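Local atomic coordinates of BIFUNCTIONAL PROTEIN Proline utilization A (PutA) (Corynebacterium freiburgense, PDB entry 5UX5), a protein that probably oxidises proline to glutamate in two steps, joining an FAD-dependent proline dehydrogenase and an NAD-dependent aldehyde dehydrogenase in one polypeptide. Residues A[176-181]-A[214-219]; A[200-205]-A[242-247]; A[480-485]-A[534-539]. All blocks are in the same frame, centred on the assembly; numbering follows the deposited sequence.

Interaction 1 (A[176-181]-A[214-219])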
loop_
_atom_site.group_PDB
_atom_site.type_symbol
_atom_site.label_atom_id
_atom_site.label_comp_id
_atom_site.label_asym_id
_atom_site.label_seq_id
_atom_site.Cartn_x
_atom_site.Cartn_y
_atom_site.Cartn_z
ATOM N N GLU A 176 -25.046 9.270 -23.854
ATOM C CA GLU A 176 -26.174 10.176 -24.079
ATOM C C GLU A 176 -25.730 11.489 -24.719
ATOM O O GLU A 176 -26.425 12.017 -25.594
ATOM C CB GLU A 176 -26.918 10.440 -22.770
ATOM C CG GLU A 176 -27.679 9.228 -22.230
ATOM C CD GLU A 176 -28.674 8.625 -23.226
ATOM O OE1 GLU A 176 -29.319 9.383 -23.998
ATOM O OE2 GLU A 176 -28.805 7.375 -23.218
ATOM N N LEU A 177 -24.569 12.023 -24.311
ATOM C CA LEU A 177 -24.067 13.264 -24.902
ATOM C C LEU A 177 -23.693 13.074 -26.371
ATOM O O LEU A 177 -23.896 13.982 -27.191
ATOM C CB LEU A 177 -22.863 13.761 -24.115
ATOM C CG LEU A 177 -23.045 14.239 -22.678
ATOM C CD1 LEU A 177 -21.737 13.974 -21.971
ATOM C CD2 LEU A 177 -23.387 15.698 -22.604
ATOM N N LEU A 178 -23.146 11.904 -26.724
ATOM C CA LEU A 178 -22.840 11.598 -28.120
ATOM C C LEU A 178 -24.106 11.411 -28.966
ATOM O O LEU A 178 -24.025 11.447 -30.198
ATOM C CB LEU A 178 -21.950 10.357 -28.186
ATOM C CG LEU A 178 -20.948 10.269 -29.331
ATOM C CD1 LEU A 178 -20.122 11.532 -29.373
ATOM C CD2 LEU A 178 -20.060 9.067 -29.117
ATOM N N LYS A 179 -25.269 11.220 -28.334
ATOM C CA LYS A 179 -26.553 11.325 -29.015
ATOM C C LYS A 179 -26.991 12.762 -29.232
ATOM O O LYS A 179 -27.964 12.984 -29.957
ATOM C CB LYS A 179 -27.665 10.620 -28.230
ATOM C CG LYS A 179 -27.617 9.108 -28.206
ATOM C CD LYS A 179 -28.546 8.562 -27.126
ATOM C CE LYS A 179 -28.974 7.129 -27.396
ATOM N NZ LYS A 179 -29.705 6.588 -26.226
ATOM N N ASN A 180 -26.343 13.734 -28.603
ATOM C CA ASN A 180 -26.716 15.133 -28.808
ATOM C C ASN A 180 -26.056 15.654 -30.081
ATOM O O ASN A 180 -24.821 15.635 -30.181
ATOM C CB ASN A 180 -26.311 15.972 -27.598
ATOM C CG ASN A 180 -26.745 17.426 -27.703
ATOM O OD1 ASN A 180 -27.119 17.913 -28.764
ATOM N ND2 ASN A 180 -26.702 18.120 -26.584
ATOM N N PRO A 181 -26.824 16.103 -31.076
ATOM C CA PRO A 181 -26.209 16.494 -32.361
ATOM C C PRO A 181 -25.316 17.718 -32.282
ATOM O O PRO A 181 -24.456 17.874 -33.146
ATOM C CB PRO A 181 -27.416 16.760 -33.257
ATOM C CG PRO A 181 -28.485 17.158 -32.288
ATOM C CD PRO A 181 -28.273 16.315 -31.073
ATOM N N ARG A 214 -17.749 -0.442 -27.212
ATOM C CA ARG A 214 -18.293 -0.555 -28.566
ATOM C C ARG A 214 -19.647 0.135 -28.743
ATOM O O ARG A 214 -19.815 0.837 -29.751
ATOM C CB ARG A 214 -18.380 -2.034 -28.974
ATOM C CG ARG A 214 -17.056 -2.682 -29.318
ATOM C CD ARG A 214 -17.232 -4.137 -29.697
ATOM N NE ARG A 214 -15.961 -4.840 -29.763
ATOM C CZ ARG A 214 -15.584 -5.755 -28.873
ATOM N NH1 ARG A 214 -16.402 -6.081 -27.885
ATOM N NH2 ARG A 214 -14.396 -6.344 -28.964
ATOM N N PRO A 215 -20.618 0.028 -27.833
ATOM C CA PRO A 215 -21.844 0.825 -28.022
ATOM C C PRO A 215 -21.563 2.306 -28.152
ATOM O O PRO A 215 -22.261 2.993 -28.904
ATOM C CB PRO A 215 -22.683 0.523 -26.772
ATOM C CG PRO A 215 -22.046 -0.634 -26.110
ATOM C CD PRO A 215 -20.760 -0.983 -26.768
ATOM N N LEU A 216 -20.558 2.820 -27.434
ATOM C CA LEU A 216 -20.241 4.245 -27.513
ATOM C C LEU A 216 -19.668 4.626 -28.878
ATOM O O LEU A 216 -19.989 5.690 -29.418
ATOM C CB LEU A 216 -19.252 4.628 -26.420
ATOM C CG LEU A 216 -18.797 6.073 -26.591
ATOM C CD1 LEU A 216 -19.910 7.010 -26.140
ATOM C CD2 LEU A 216 -17.488 6.361 -25.898
ATOM N N TYR A 217 -18.787 3.791 -29.433
ATOM C CA TYR A 217 -18.191 4.104 -30.726
ATOM C C TYR A 217 -19.187 3.912 -31.863
ATOM O O TYR A 217 -19.141 4.639 -32.855
ATOM C CB TYR A 217 -16.942 3.248 -30.940
ATOM C CG TYR A 217 -15.730 3.692 -30.139
ATOM C CD1 TYR A 217 -15.586 3.341 -28.792
ATOM C CD2 TYR A 217 -14.725 4.450 -30.728
ATOM C CE1 TYR A 217 -14.490 3.741 -28.060
ATOM C CE2 TYR A 217 -13.630 4.850 -30.009
ATOM C CZ TYR A 217 -13.511 4.491 -28.670
ATOM O OH TYR A 217 -12.409 4.897 -27.950
ATOM N N ARG A 218 -20.111 2.968 -31.720
ATOM C CA ARG A 218 -21.180 2.825 -32.695
ATOM C C ARG A 218 -21.992 4.099 -32.785
ATOM O O ARG A 218 -22.468 4.464 -33.874
ATOM C CB ARG A 218 -22.078 1.666 -32.300
ATOM C CG ARG A 218 -21.475 0.367 -32.625
ATOM C CD ARG A 218 -22.282 -0.731 -32.099
ATOM N NE ARG A 218 -21.466 -1.923 -32.095
ATOM C CZ ARG A 218 -21.637 -2.906 -31.234
ATOM N NH1 ARG A 218 -22.610 -2.802 -30.339
ATOM N NH2 ARG A 218 -20.842 -3.973 -31.261
ATOM N N LEU A 219 -22.228 4.747 -31.632
ATOM C CA LEU A 219 -22.986 5.993 -31.646
ATOM C C LEU A 219 -22.303 7.062 -32.481
ATOM O O LEU A 219 -22.987 7.869 -33.124
ATOM C CB LEU A 219 -23.206 6.518 -30.236
ATOM C CG LEU A 219 -24.178 5.772 -29.329
ATOM C CD1 LEU A 219 -24.337 6.618 -28.098
ATOM C CD2 LEU A 219 -25.532 5.524 -29.972
#
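Leu216 turns its CG anti to the backbone N (chi1 174°), and this torsion carries CD1 out of its helix to meet CD2 of Leu178. Leu219, one turn further on, takes a different rotamer: its CG lies anti to the carbonyl carbon (chi1 -71°), which brings CD1 beside Lys179 instead. Leu178 is the residue that ties the two segments together. Its CD2 methyl lies 3.6 Å from Leu216 CD1, where the two side chains meet at about a right angle, and 4.2 Å from Leu219 CB, so a single branch reaches both residues. The same methyl also lies near the backbone oxygen of Leu216, a van der Waals approach. On the outer flank the aliphatic part of Lys179 takes over, its CG 4.1 Å from Leu219 CD1. Beyond CG the lysine chain runs extended, back toward Glu176, and NZ forms a salt bridge with Glu176 OE2 at 3.2 Å, meeting that oxygen on its syn side. The charge is thus answered within segment 176-181, while the lysine methylenes border the leucines.

These segments belong to helices 164-178 and 202-221, which lie side by side around the proline dehydrogenase barrel. Beneath them, Leu178 and Leu216 both rest on Ile229 of the barrel strand 228-232. No hydrogen bond or salt bridge crosses between the segments. The pairing therefore depends on the fit of branched aliphatic chains, apolar toward the strand and bordered on the solvent side by the lysine methylenes, whose charge is paired with Glu176.

Interaction 2 (A[200-205]-A[242-247])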
loop_
_atom_site.group_PDB
_atom_site.type_symbol
_atom_site.label_atom_id
_atom_site.label_comp_id
_atom_site.label_asym_id
_atom_site.label_seq_id
_atom_site.Cartn_x
_atom_site.Cartn_y
_atom_site.Cartn_z
ATOM N N TRP A 200 -2.724 -6.287 -13.207
ATOM C CA TRP A 200 -2.044 -7.528 -13.566
ATOM C C TRP A 200 -2.713 -8.274 -14.709
ATOM O O TRP A 200 -2.153 -9.263 -15.195
ATOM C CB TRP A 200 -1.952 -8.461 -12.353
ATOM C CG TRP A 200 -1.015 -7.930 -11.303
ATOM C CD1 TRP A 200 -1.350 -7.172 -10.227
ATOM C CD2 TRP A 200 0.396 -8.108 -11.245
ATOM N NE1 TRP A 200 -0.244 -6.874 -9.496
ATOM C CE2 TRP A 200 0.851 -7.426 -10.098
ATOM C CE3 TRP A 200 1.324 -8.775 -12.050
ATOM C CZ2 TRP A 200 2.209 -7.370 -9.736
ATOM C CZ3 TRP A 200 2.672 -8.727 -11.688
ATOM C CH2 TRP A 200 3.098 -8.026 -10.536
ATOM N N ASP A 201 -3.874 -7.824 -15.162
ATOM C CA ASP A 201 -4.651 -8.536 -16.166
ATOM C C ASP A 201 -4.879 -7.595 -17.338
ATOM O O ASP A 201 -5.986 -7.087 -17.516
ATOM C CB ASP A 201 -5.972 -9.026 -15.575
ATOM C CG ASP A 201 -6.770 -9.890 -16.550
ATOM O OD1 ASP A 201 -6.132 -10.493 -17.444
ATOM O OD2 ASP A 201 -8.025 -9.969 -16.425
ATOM N N ILE A 202 -3.830 -7.367 -18.139
ATOM C CA ILE A 202 -3.979 -6.446 -19.263
ATOM C C ILE A 202 -4.886 -7.046 -20.334
ATOM O O ILE A 202 -5.761 -6.350 -20.846
ATOM C CB ILE A 202 -2.605 -6.043 -19.847
ATOM C CG1 ILE A 202 -2.768 -4.827 -20.743
ATOM C CG2 ILE A 202 -1.995 -7.122 -20.684
ATOM C CD1 ILE A 202 -1.474 -4.218 -21.166
ATOM N N ASP A 203 -4.789 -8.369 -20.577
ATOM C CA ASP A 203 -5.606 -9.033 -21.601
ATOM C C ASP A 203 -7.082 -8.932 -21.257
ATOM O O ASP A 203 -7.914 -8.618 -22.115
ATOM C CB ASP A 203 -5.243 -10.523 -21.752
ATOM C CG ASP A 203 -3.779 -10.786 -22.149
ATOM O OD1 ASP A 203 -3.067 -9.881 -22.628
ATOM O OD2 ASP A 203 -3.342 -11.946 -22.004
ATOM N N GLY A 204 -7.420 -9.210 -19.997
ATOM C CA GLY A 204 -8.804 -9.166 -19.573
ATOM C C GLY A 204 -9.333 -7.755 -19.490
ATOM O O GLY A 204 -10.490 -7.493 -19.828
ATOM N N ASN A 205 -8.507 -6.830 -19.023
ATOM C CA ASN A 205 -8.941 -5.444 -18.981
ATOM C C ASN A 205 -9.243 -4.933 -20.381
ATOM O O ASN A 205 -10.227 -4.211 -20.584
ATOM C CB ASN A 205 -7.885 -4.591 -18.284
ATOM C CG ASN A 205 -7.762 -4.913 -16.798
ATOM O OD1 ASN A 205 -8.258 -5.933 -16.321
ATOM N ND2 ASN A 205 -7.102 -4.042 -16.065
ATOM N N THR A 242 -4.530 1.401 -22.494
ATOM C CA THR A 242 -5.296 2.343 -23.309
ATOM C C THR A 242 -4.822 2.343 -24.760
ATOM O O THR A 242 -5.646 2.345 -25.679
ATOM C CB THR A 242 -5.217 3.750 -22.728
ATOM O OG1 THR A 242 -5.634 3.732 -21.354
ATOM C CG2 THR A 242 -6.125 4.669 -23.511
ATOM N N ILE A 243 -3.502 2.355 -24.992
ATOM C CA ILE A 243 -2.989 2.250 -26.357
ATOM C C ILE A 243 -3.465 0.955 -26.988
ATOM O O ILE A 243 -3.812 0.911 -28.178
ATOM C CB ILE A 243 -1.454 2.314 -26.377
ATOM C CG1 ILE A 243 -0.940 3.690 -26.025
ATOM C CG2 ILE A 243 -0.925 1.872 -27.726
ATOM C CD1 ILE A 243 0.493 3.624 -25.624
ATOM N N ARG A 244 -3.447 -0.131 -26.210
ATOM C CA ARG A 244 -3.896 -1.411 -26.738
ATOM C C ARG A 244 -5.396 -1.387 -27.005
ATOM O O ARG A 244 -5.875 -1.932 -28.009
ATOM C CB ARG A 244 -3.541 -2.530 -25.776
ATOM C CG ARG A 244 -3.920 -3.855 -26.283
ATOM C CD ARG A 244 -3.413 -4.911 -25.392
ATOM N NE ARG A 244 -4.101 -6.167 -25.650
ATOM C CZ ARG A 244 -3.868 -7.284 -24.979
ATOM N NH1 ARG A 244 -2.961 -7.289 -24.003
ATOM N NH2 ARG A 244 -4.539 -8.382 -25.278
ATOM N N LEU A 245 -6.154 -0.778 -26.105
ATOM C CA LEU A 245 -7.578 -0.621 -26.343
ATOM C C LEU A 245 -7.819 0.144 -27.637
ATOM O O LEU A 245 -8.572 -0.304 -28.503
ATOM C CB LEU A 245 -8.206 0.089 -25.141
ATOM C CG LEU A 245 -9.475 0.892 -25.342
ATOM C CD1 LEU A 245 -10.605 -0.066 -25.670
ATOM C CD2 LEU A 245 -9.735 1.704 -24.080
ATOM N N PHE A 246 -7.120 1.266 -27.802
ATOM C CA PHE A 246 -7.254 2.111 -28.987
ATOM C C PHE A 246 -6.966 1.336 -30.268
ATOM O O PHE A 246 -7.768 1.358 -31.203
ATOM C CB PHE A 246 -6.306 3.288 -28.836
ATOM C CG PHE A 246 -6.470 4.389 -29.842
ATOM C CD1 PHE A 246 -7.610 5.162 -29.871
ATOM C CD2 PHE A 246 -5.404 4.741 -30.678
ATOM C CE1 PHE A 246 -7.722 6.237 -30.782
ATOM C CE2 PHE A 246 -5.502 5.801 -31.571
ATOM C CZ PHE A 246 -6.661 6.548 -31.623
ATOM N N GLU A 247 -5.841 0.613 -30.320
ATOM C CA GLU A 247 -5.414 0.002 -31.580
ATOM C C GLU A 247 -6.227 -1.233 -31.927
ATOM O O GLU A 247 -6.573 -1.447 -33.093
ATOM C CB GLU A 247 -3.928 -0.332 -31.524
ATOM C CG GLU A 247 -3.105 0.924 -31.469
ATOM C CD GLU A 247 -1.600 0.708 -31.434
ATOM O OE1 GLU A 247 -0.919 1.687 -31.106
ATOM O OE2 GLU A 247 -1.091 -0.406 -31.678
#
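Arg244 and Asp203 form the ionic centre of this contact, and a single carboxylate oxygen does the accepting. Arg244 NH1 donates to Asp203 OD1 over 2.9 Å in a fairly straight bond, 161° at the hydrogen, using the anti lone pair of that oxygen. NH2 of the same guanidinium also points to Asp203 OD1, but at 3.4 Å and a sharper angle this second bond is weak. OD1 therefore sits at the edge of the guanidinium, near its plane, while the carboxylate plane is turned 63° away from it. The arrangement is a forked grip on one oxygen, quite unlike the flat pairing of two oxygens with two nitrogens. Arg244 reaches across as an extended chain, its CG anti to the backbone N. Its remaining donor, NE, pairs with Glu248 OE1 one turn along the same helix, so two acidic residues share the guanidinium. The other Asp203 oxygen, OD2, has a long, weak ion pair with Arg484.

Ile202 supplies the apolar part, with CG2 3.5 Å from Arg244 NH1, approaching the guanidinium obliquely. At the start of the helix, Asp201 is the N-cap: its OD1 accepts from Gly204 N at 3.1 Å, from above the carboxylate plane, and so occupies an amide of the first turn that has no helical carbonyl before it. The salt bridge is one local link between consecutive outer helices 202-221 and 239-251, which, with the parallel strand 228-232 between them in sequence, follow the alternating beta-alpha order of a TIM barrel, here that of the proline dehydrogenase domain.

Interaction 3 (A[480-485]-A[534-539])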
loop_
_atom_site.group_PDB
_atom_site.type_symbol
_atom_site.label_atom_id
_atom_site.label_comp_id
_atom_site.label_asym_id
_atom_site.label_seq_id
_atom_site.Cartn_x
_atom_site.Cartn_y
_atom_site.Cartn_z
ATOM N N LEU A 480 4.314 -7.855 -16.678
ATOM C CA LEU A 480 3.097 -8.551 -17.101
ATOM C C LEU A 480 3.404 -9.780 -17.945
ATOM O O LEU A 480 2.553 -10.667 -18.060
ATOM C CB LEU A 480 2.177 -7.608 -17.887
ATOM C CG LEU A 480 1.734 -6.385 -17.076
ATOM C CD1 LEU A 480 0.934 -5.406 -17.911
ATOM C CD2 LEU A 480 0.952 -6.828 -15.853
ATOM N N GLU A 481 4.607 -9.870 -18.513
ATOM C CA GLU A 481 4.912 -11.035 -19.321
ATOM C C GLU A 481 5.239 -12.237 -18.443
ATOM O O GLU A 481 4.715 -13.334 -18.691
ATOM C CB GLU A 481 6.044 -10.727 -20.306
ATOM C CG GLU A 481 6.639 -11.942 -21.077
ATOM C CD GLU A 481 5.618 -12.855 -21.829
ATOM O OE1 GLU A 481 6.005 -14.003 -22.166
ATOM O OE2 GLU A 481 4.465 -12.443 -22.116
ATOM N N TRP A 482 6.087 -12.061 -17.401
ATOM C CA TRP A 482 6.378 -13.201 -16.533
ATOM C C TRP A 482 5.226 -13.505 -15.579
ATOM O O TRP A 482 5.105 -14.647 -15.111
ATOM C CB TRP A 482 7.710 -13.023 -15.758
ATOM C CG TRP A 482 7.836 -11.898 -14.728
ATOM C CD1 TRP A 482 8.666 -10.811 -14.806
ATOM C CD2 TRP A 482 7.146 -11.782 -13.465
ATOM N NE1 TRP A 482 8.534 -10.019 -13.681
ATOM C CE2 TRP A 482 7.608 -10.591 -12.843
ATOM C CE3 TRP A 482 6.189 -12.564 -12.800
ATOM C CZ2 TRP A 482 7.128 -10.159 -11.589
ATOM C CZ3 TRP A 482 5.712 -12.138 -11.563
ATOM C CH2 TRP A 482 6.182 -10.942 -10.970
ATOM N N ALA A 483 4.343 -12.535 -15.330
ATOM C CA ALA A 483 3.144 -12.813 -14.546
ATOM C C ALA A 483 2.223 -13.815 -15.259
ATOM O O ALA A 483 1.567 -14.639 -14.603
ATOM C CB ALA A 483 2.420 -11.495 -14.249
ATOM N N ARG A 484 2.196 -13.790 -16.595
ATOM C CA ARG A 484 1.424 -14.772 -17.339
ATOM C C ARG A 484 2.000 -16.178 -17.209
ATOM O O ARG A 484 1.241 -17.151 -17.234
ATOM C CB ARG A 484 1.358 -14.381 -18.812
ATOM C CG ARG A 484 0.380 -13.257 -19.116
ATOM C CD ARG A 484 0.398 -12.912 -20.588
ATOM N NE ARG A 484 -0.044 -11.543 -20.846
ATOM C CZ ARG A 484 0.780 -10.524 -21.084
ATOM N NH1 ARG A 484 2.088 -10.722 -21.094
ATOM N NH2 ARG A 484 0.302 -9.308 -21.320
ATOM N N THR A 485 3.324 -16.316 -17.097
ATOM C CA THR A 485 3.997 -17.613 -17.159
ATOM C C THR A 485 4.292 -18.226 -15.788
ATOM O O THR A 485 5.167 -19.090 -15.689
ATOM C CB THR A 485 5.299 -17.510 -17.977
ATOM O OG1 THR A 485 6.310 -16.797 -17.236
ATOM C CG2 THR A 485 5.063 -16.840 -19.333
ATOM N N ILE A 534 14.381 -16.095 -6.628
ATOM C CA ILE A 534 13.251 -16.999 -6.764
ATOM C C ILE A 534 11.920 -16.296 -6.469
ATOM O O ILE A 534 10.928 -16.963 -6.163
ATOM C CB ILE A 534 13.422 -18.264 -5.910
ATOM C CG1 ILE A 534 13.624 -17.909 -4.442
ATOM C CG2 ILE A 534 14.529 -19.129 -6.419
ATOM C CD1 ILE A 534 13.609 -19.119 -3.575
ATOM N N ARG A 535 11.868 -14.960 -6.597
ATOM C CA ARG A 535 10.601 -14.265 -6.392
ATOM C C ARG A 535 9.502 -14.884 -7.241
ATOM O O ARG A 535 8.369 -15.052 -6.779
ATOM C CB ARG A 535 10.721 -12.766 -6.716
ATOM C CG ARG A 535 9.355 -12.077 -6.642
ATOM C CD ARG A 535 9.363 -10.577 -6.910
ATOM N NE ARG A 535 10.237 -9.839 -6.002
ATOM C CZ ARG A 535 9.816 -9.166 -4.937
ATOM N NH1 ARG A 535 8.526 -9.147 -4.627
ATOM N NH2 ARG A 535 10.693 -8.520 -4.174
ATOM N N GLN A 536 9.830 -15.285 -8.473
ATOM C CA GLN A 536 8.784 -15.836 -9.315
ATOM C C GLN A 536 8.432 -17.260 -8.943
ATOM O O GLN A 536 7.262 -17.645 -9.044
ATOM C CB GLN A 536 9.177 -15.723 -10.784
ATOM C CG GLN A 536 8.677 -14.427 -11.357
ATOM C CD GLN A 536 9.697 -13.722 -12.195
ATOM O OE1 GLN A 536 10.045 -14.158 -13.309
ATOM N NE2 GLN A 536 10.204 -12.610 -11.659
ATOM N N ASP A 537 9.406 -18.050 -8.501
ATOM C CA ASP A 537 9.068 -19.347 -7.928
ATOM C C ASP A 537 8.194 -19.178 -6.680
ATOM O O ASP A 537 7.244 -19.944 -6.470
ATOM C CB ASP A 537 10.341 -20.130 -7.606
ATOM C CG ASP A 537 11.131 -20.486 -8.838
ATOM O OD1 ASP A 537 10.701 -21.413 -9.551
ATOM O OD2 ASP A 537 12.184 -19.852 -9.090
ATOM N N LEU A 538 8.508 -18.194 -5.821
ATOM C CA LEU A 538 7.677 -18.011 -4.641
ATOM C C LEU A 538 6.271 -17.614 -5.051
ATOM O O LEU A 538 5.298 -18.136 -4.511
ATOM C CB LEU A 538 8.282 -16.983 -3.669
ATOM C CG LEU A 538 9.614 -17.365 -2.992
ATOM C CD1 LEU A 538 10.174 -16.214 -2.179
ATOM C CD2 LEU A 538 9.492 -18.592 -2.151
ATOM N N LEU A 539 6.145 -16.706 -6.021
ATOM C CA LEU A 539 4.819 -16.310 -6.497
ATOM C C LEU A 539 4.046 -17.514 -7.034
ATOM O O LEU A 539 2.850 -17.680 -6.754
ATOM C CB LEU A 539 4.953 -15.210 -7.553
ATOM C CG LEU A 539 5.470 -13.881 -6.983
ATOM C CD1 LEU A 539 5.596 -12.799 -8.039
ATOM C CD2 LEU A 539 4.588 -13.410 -5.834
#
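Trp482 lays one face of its indole against the side-chain amide of Gln536, and the two planes are only 2° apart, a stacked pair. Gln536 NE2 lies 3.5 Å above the ring plane, over its centre, and CG adds a CH-pi contact, 3.8 Å from the centroid of the six-membered ring and 24° off its normal. With CG between the backbone N and the carbonyl carbon (chi1 65°), the indole is directed toward the helix opposite. Its far end meets Leu539, whose CD1 lies 3.5 Å from Trp482 CH2. Stack and leucine together make the tight part of the contact, and Leu539 is its buried end.

The loose side is the solvent-exposed flank of Glu481, Arg484 and Thr485, which makes no bond across. Thr485 OG1 bonds to Trp482 O, and Arg484 NH1 forms a salt bridge with Glu481 OE2 whose hydrogen bond is weak.

Further inward, Leu539 also packs on Ala553 and Asp554 of helix 550-574, while Ala483 touches Ile550 of that helix. Helix 477-484 thus lies between the aldehyde dehydrogenase helices 535-544 and 550-574 and, through Leu480 and Ile202, the barrel helix 202-221.

Interactions 1 and 2 hold opposite ends of helix 202-221, their centres about 22 Å apart, to helix 164-178 and helix 239-251 of the proline dehydrogenase barrel. Interaction 3 lies where the barrel meets the aldehyde dehydrogenase part. Each combines core and surface: in aliphatic interaction 1 buried Leu178 and Leu216 face the barrel strand, with Lys179 at the exposed edge; in ionic interaction 2 buried Ile202 stands beside a partly exposed ion pair; in interaction 3 exposed Gln536 stacks on Trp482, whose far end meets buried Leu539. Interactions 2 and 3 touch, since Arg484 packs on Ile202 and makes a long, weak ion pair with Asp203. Interaction 1 remains about 17 Å from interaction 3 between nearest atoms.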